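Local coordinates for 5-nitroimidazole antibiotic resistance protein (Bacteroides thetaiotaomicron, PDB 2FG9), which probably acts as a flavin-dependent oxidoreductase of the pyridoxamine 5'-phosphate oxidase family, with a putative part in resistance to 5-nitroimidazole antibiotics, at residues 39-44 and 66-71. Numbering follows the deposited sequence.
With FAD (flavin-adenine dinucleotide), chain C; EDO (1,2-ethanediol), chain D.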
loop_
_atom_site.group_PDB
_atom_site.type_symbol
_atom_site.label_atom_id
_atom_site.label_comp_id
_atom_site.label_asym_id
_atom_site.label_seq_id
_atom_site.Cartn_x
_atom_site.Cartn_y
_atom_site.Cartn_z
ATOM N N ASP A 39 0.975 -15.804 8.323
ATOM C CA ASP A 39 1.673 -15.196 9.462
ATOM C C ASP A 39 1.391 -15.988 10.740
ATOM O O ASP A 39 2.222 -16.107 11.606
ATOM C CB ASP A 39 1.246 -13.727 9.678
ATOM N N ALA A 40 0.194 -16.496 10.842
ATOM C CA ALA A 40 -0.234 -17.295 11.981
ATOM C C ALA A 40 -0.965 -18.498 11.477
ATOM O O ALA A 40 -1.393 -18.565 10.338
ATOM C CB ALA A 40 -1.172 -16.495 12.890
ATOM N N CYS A 41 -1.150 -19.417 12.376
ATOM C CA CYS A 41 -1.888 -20.607 12.105
ATOM C C CYS A 41 -2.883 -20.767 13.238
ATOM O O CYS A 41 -2.729 -20.159 14.316
ATOM C CB CYS A 41 -0.938 -21.792 11.983
ATOM S SG CYS A 41 -0.278 -22.439 13.509
ATOM N N PHE A 42 -3.921 -21.543 12.965
ATOM C CA PHE A 42 -4.987 -21.782 13.914
ATOM C C PHE A 42 -4.978 -23.235 14.292
ATOM O O PHE A 42 -5.225 -24.105 13.478
ATOM C CB PHE A 42 -6.335 -21.275 13.332
ATOM C CG PHE A 42 -6.292 -19.801 13.058
ATOM C CD1 PHE A 42 -5.607 -19.322 11.980
ATOM C CD2 PHE A 42 -6.824 -18.906 13.947
ATOM C CE1 PHE A 42 -5.521 -17.982 11.747
ATOM C CE2 PHE A 42 -6.714 -17.559 13.729
ATOM C CZ PHE A 42 -6.069 -17.093 12.634
ATOM N N VAL A 43 -4.611 -23.481 15.544
ATOM C CA VAL A 43 -4.414 -24.807 16.063
ATOM C C VAL A 43 -5.693 -25.246 16.781
ATOM O O VAL A 43 -6.106 -24.634 17.776
ATOM C CB VAL A 43 -3.201 -24.851 17.036
ATOM C CG1 VAL A 43 -2.928 -26.270 17.496
ATOM C CG2 VAL A 43 -1.967 -24.238 16.387
ATOM N N GLY A 44 -6.303 -26.298 16.245
ATOM C CA GLY A 44 -7.426 -26.968 16.861
ATOM C C GLY A 44 -6.959 -28.092 17.764
ATOM O O GLY A 44 -6.157 -28.949 17.349
ATOM N N LEU A 66 5.734 -29.123 11.389
ATOM C CA LEU A 66 5.407 -27.826 11.957
ATOM C C LEU A 66 6.005 -27.725 13.344
ATOM O O LEU A 66 6.042 -28.721 14.078
ATOM C CB LEU A 66 3.883 -27.642 12.060
ATOM C CG LEU A 66 3.194 -27.373 10.730
ATOM C CD1 LEU A 66 1.696 -27.548 10.886
ATOM C CD2 LEU A 66 3.495 -26.004 10.278
ATOM N N TYR A 67 6.459 -26.519 13.688
ATOM C CA TYR A 67 7.056 -26.221 14.982
ATOM C C TYR A 67 6.348 -25.013 15.571
ATOM O O TYR A 67 6.133 -24.009 14.888
ATOM C CB TYR A 67 8.552 -25.908 14.835
ATOM C CG TYR A 67 9.339 -27.039 14.238
ATOM C CD1 TYR A 67 9.814 -28.082 15.023
ATOM C CD2 TYR A 67 9.546 -27.093 12.878
ATOM C CE1 TYR A 67 10.533 -29.157 14.447
ATOM C CE2 TYR A 67 10.254 -28.115 12.307
ATOM C CZ TYR A 67 10.736 -29.155 13.088
ATOM O OH TYR A 67 11.441 -30.132 12.442
ATOM N N LEU A 68 6.013 -25.118 16.840
ATOM C CA LEU A 68 5.423 -24.061 17.584
ATOM C C LEU A 68 6.112 -23.980 18.928
ATOM O O LEU A 68 6.978 -24.799 19.249
ATOM C CB LEU A 68 3.937 -24.302 17.760
ATOM C CG LEU A 68 3.177 -24.602 16.462
ATOM C CD1 LEU A 68 3.003 -26.046 16.296
ATOM C CD2 LEU A 68 1.806 -23.935 16.420
ATOM N N HIS A 69 5.751 -22.965 19.697
ATOM C CA HIS A 69 6.290 -22.823 21.026
ATOM C C HIS A 69 5.307 -22.075 21.867
ATOM O O HIS A 69 4.469 -21.353 21.330
ATOM C CB HIS A 69 7.672 -22.142 21.039
ATOM C CG HIS A 69 7.696 -20.794 20.398
ATOM N ND1 HIS A 69 6.554 -20.136 19.991
ATOM C CD2 HIS A 69 8.725 -19.963 20.118
ATOM C CE1 HIS A 69 6.883 -18.968 19.468
ATOM N NE2 HIS A 69 8.196 -18.840 19.531
ATOM N N SER A 70 5.374 -22.314 23.177
ATOM C CA SER A 70 4.479 -21.731 24.135
ATOM C C SER A 70 5.152 -21.750 25.511
ATOM O O SER A 70 6.263 -22.263 25.663
ATOM C CB SER A 70 3.169 -22.526 24.168
ATOM O OG SER A 70 3.359 -23.870 24.592
ATOM N N GLY A 71 4.485 -21.165 26.499
ATOM C CA GLY A 71 4.861 -21.319 27.871
ATOM C C GLY A 71 4.647 -22.770 28.193
ATOM O O GLY A 71 4.047 -23.495 27.387
HETATM P PA FAD C . -5.261 -20.363 28.470
HETATM O O1A FAD C . -5.055 -21.761 29.026
HETATM O O2A FAD C . -4.703 -19.198 29.268
HETATM O O5B FAD C . -6.848 -20.154 28.287
HETATM C C5B FAD C . -7.542 -19.159 28.999
HETATM C C4B FAD C . -8.832 -18.811 28.258
HETATM O O4B FAD C . -8.694 -17.533 27.629
HETATM C C3B FAD C . -9.267 -19.786 27.154
HETATM O O3B FAD C . -9.946 -20.955 27.584
HETATM C C2B FAD C . -10.113 -18.853 26.306
HETATM O O2B FAD C . -11.399 -18.585 26.856
HETATM C C1B FAD C . -9.264 -17.580 26.332
HETATM N N9A FAD C . -8.271 -17.597 25.214
HETATM C C8A FAD C . -7.147 -18.369 25.093
HETATM N N7A FAD C . -6.562 -18.096 23.914
HETATM C C5A FAD C . -7.263 -17.130 23.264
HETATM C C6A FAD C . -7.074 -16.475 22.009
HETATM N N6A FAD C . -5.827 -16.321 21.526
HETATM N N1A FAD C . -8.013 -15.540 21.620
HETATM C C2A FAD C . -9.099 -15.244 22.452
HETATM N N3A FAD C . -9.296 -15.874 23.672
HETATM C C4A FAD C . -8.372 -16.813 24.082
HETATM N N1 FAD C . 0.783 -18.331 22.015
HETATM C C2 FAD C . 1.825 -19.228 22.204
HETATM O O2 FAD C . 1.954 -19.842 23.272
HETATM N N3 FAD C . 2.747 -19.401 21.196
HETATM C C4 FAD C . 2.618 -18.700 19.990
HETATM O O4 FAD C . 3.246 -19.122 19.047
HETATM C C4X FAD C . 1.574 -17.811 19.797
HETATM N N5 FAD C . 1.388 -17.083 18.629
HETATM C C5X FAD C . 0.287 -16.193 18.505
HETATM C C6 FAD C . 0.083 -15.495 17.351
HETATM C C7 FAD C . -1.002 -14.651 17.207
HETATM C C7M FAD C . -1.459 -14.604 15.785
HETATM C C8 FAD C . -1.891 -14.486 18.248
HETATM C C8M FAD C . -3.176 -13.762 18.154
HETATM C C9 FAD C . -1.699 -15.163 19.415
HETATM C C9A FAD C . -0.625 -16.031 19.532
HETATM N N10 FAD C . -0.430 -16.789 20.670
HETATM C C10 FAD C . 0.640 -17.652 20.822
HETATM C "C1'" FAD C . -1.459 -16.819 21.720
HETATM C "C2'" FAD C . -2.023 -18.216 21.790
HETATM O "O2'" FAD C . -3.300 -18.126 21.166
HETATM C "C3'" FAD C . -1.906 -18.477 23.307
HETATM O "O3'" FAD C . -1.106 -19.588 23.704
HETATM C "C4'" FAD C . -3.269 -18.543 23.901
HETATM O "O4'" FAD C . -3.952 -17.306 23.665
HETATM C "C5'" FAD C . -3.013 -18.990 25.348
HETATM O "O5'" FAD C . -3.082 -20.396 25.174
HETATM P P FAD C . -3.735 -21.393 26.251
HETATM O O1P FAD C . -2.572 -21.838 27.150
HETATM O O2P FAD C . -4.503 -22.518 25.606
HETATM O O3P FAD C . -4.694 -20.326 26.966
HETATM C C1 EDO D . 1.621 -17.763 27.280
HETATM O O1 EDO D . 0.201 -17.939 27.402
HETATM C C2 EDO D . 2.128 -18.403 25.987
HETATM O O2 EDO D . 1.723 -19.781 25.891
#
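Leu68 carries its CG anti to its own carbonyl carbon (chi1 -52°), and Val43 places CG2 likewise while CG1 lies anti to the backbone N; with chi2 at 98°, Leu68 turns CD2 to Val43, and the two side chains meet tip to tip, Val43 CG2 to Leu68 CD2 at 3.8 Å. The same methyl, Leu68 CD2, also packs against the sulfur of Cys41, with Cys41 SG 3.9 Å away. One leucine branch thus touches two residues that project from the same side of strand 41-46, and no hydrogen bond crosses between the segments. Strand 52-62 pairs with both strands, and Ile88 and Phe90 of strand 85-99 add to the apolar core around Cys41.

Beyond this small contact, both segments turn to the flavin. His69 O accepts a nearly straight bond from FAD N3 (2.6 Å, 164° at the hydrogen), FAD O4 lies at the edge of the His69 ring, in its plane, and Ala40 CB packs on methyl C7M of the dimethylbenzene end. Ser113 and Thr166 of the second subunit also bind the cofactor. A flavin bound where the antiparallel strands of one subunit face the second is characteristic of the split-barrel fold of pyridoxamine 5'-phosphate oxidase relatives.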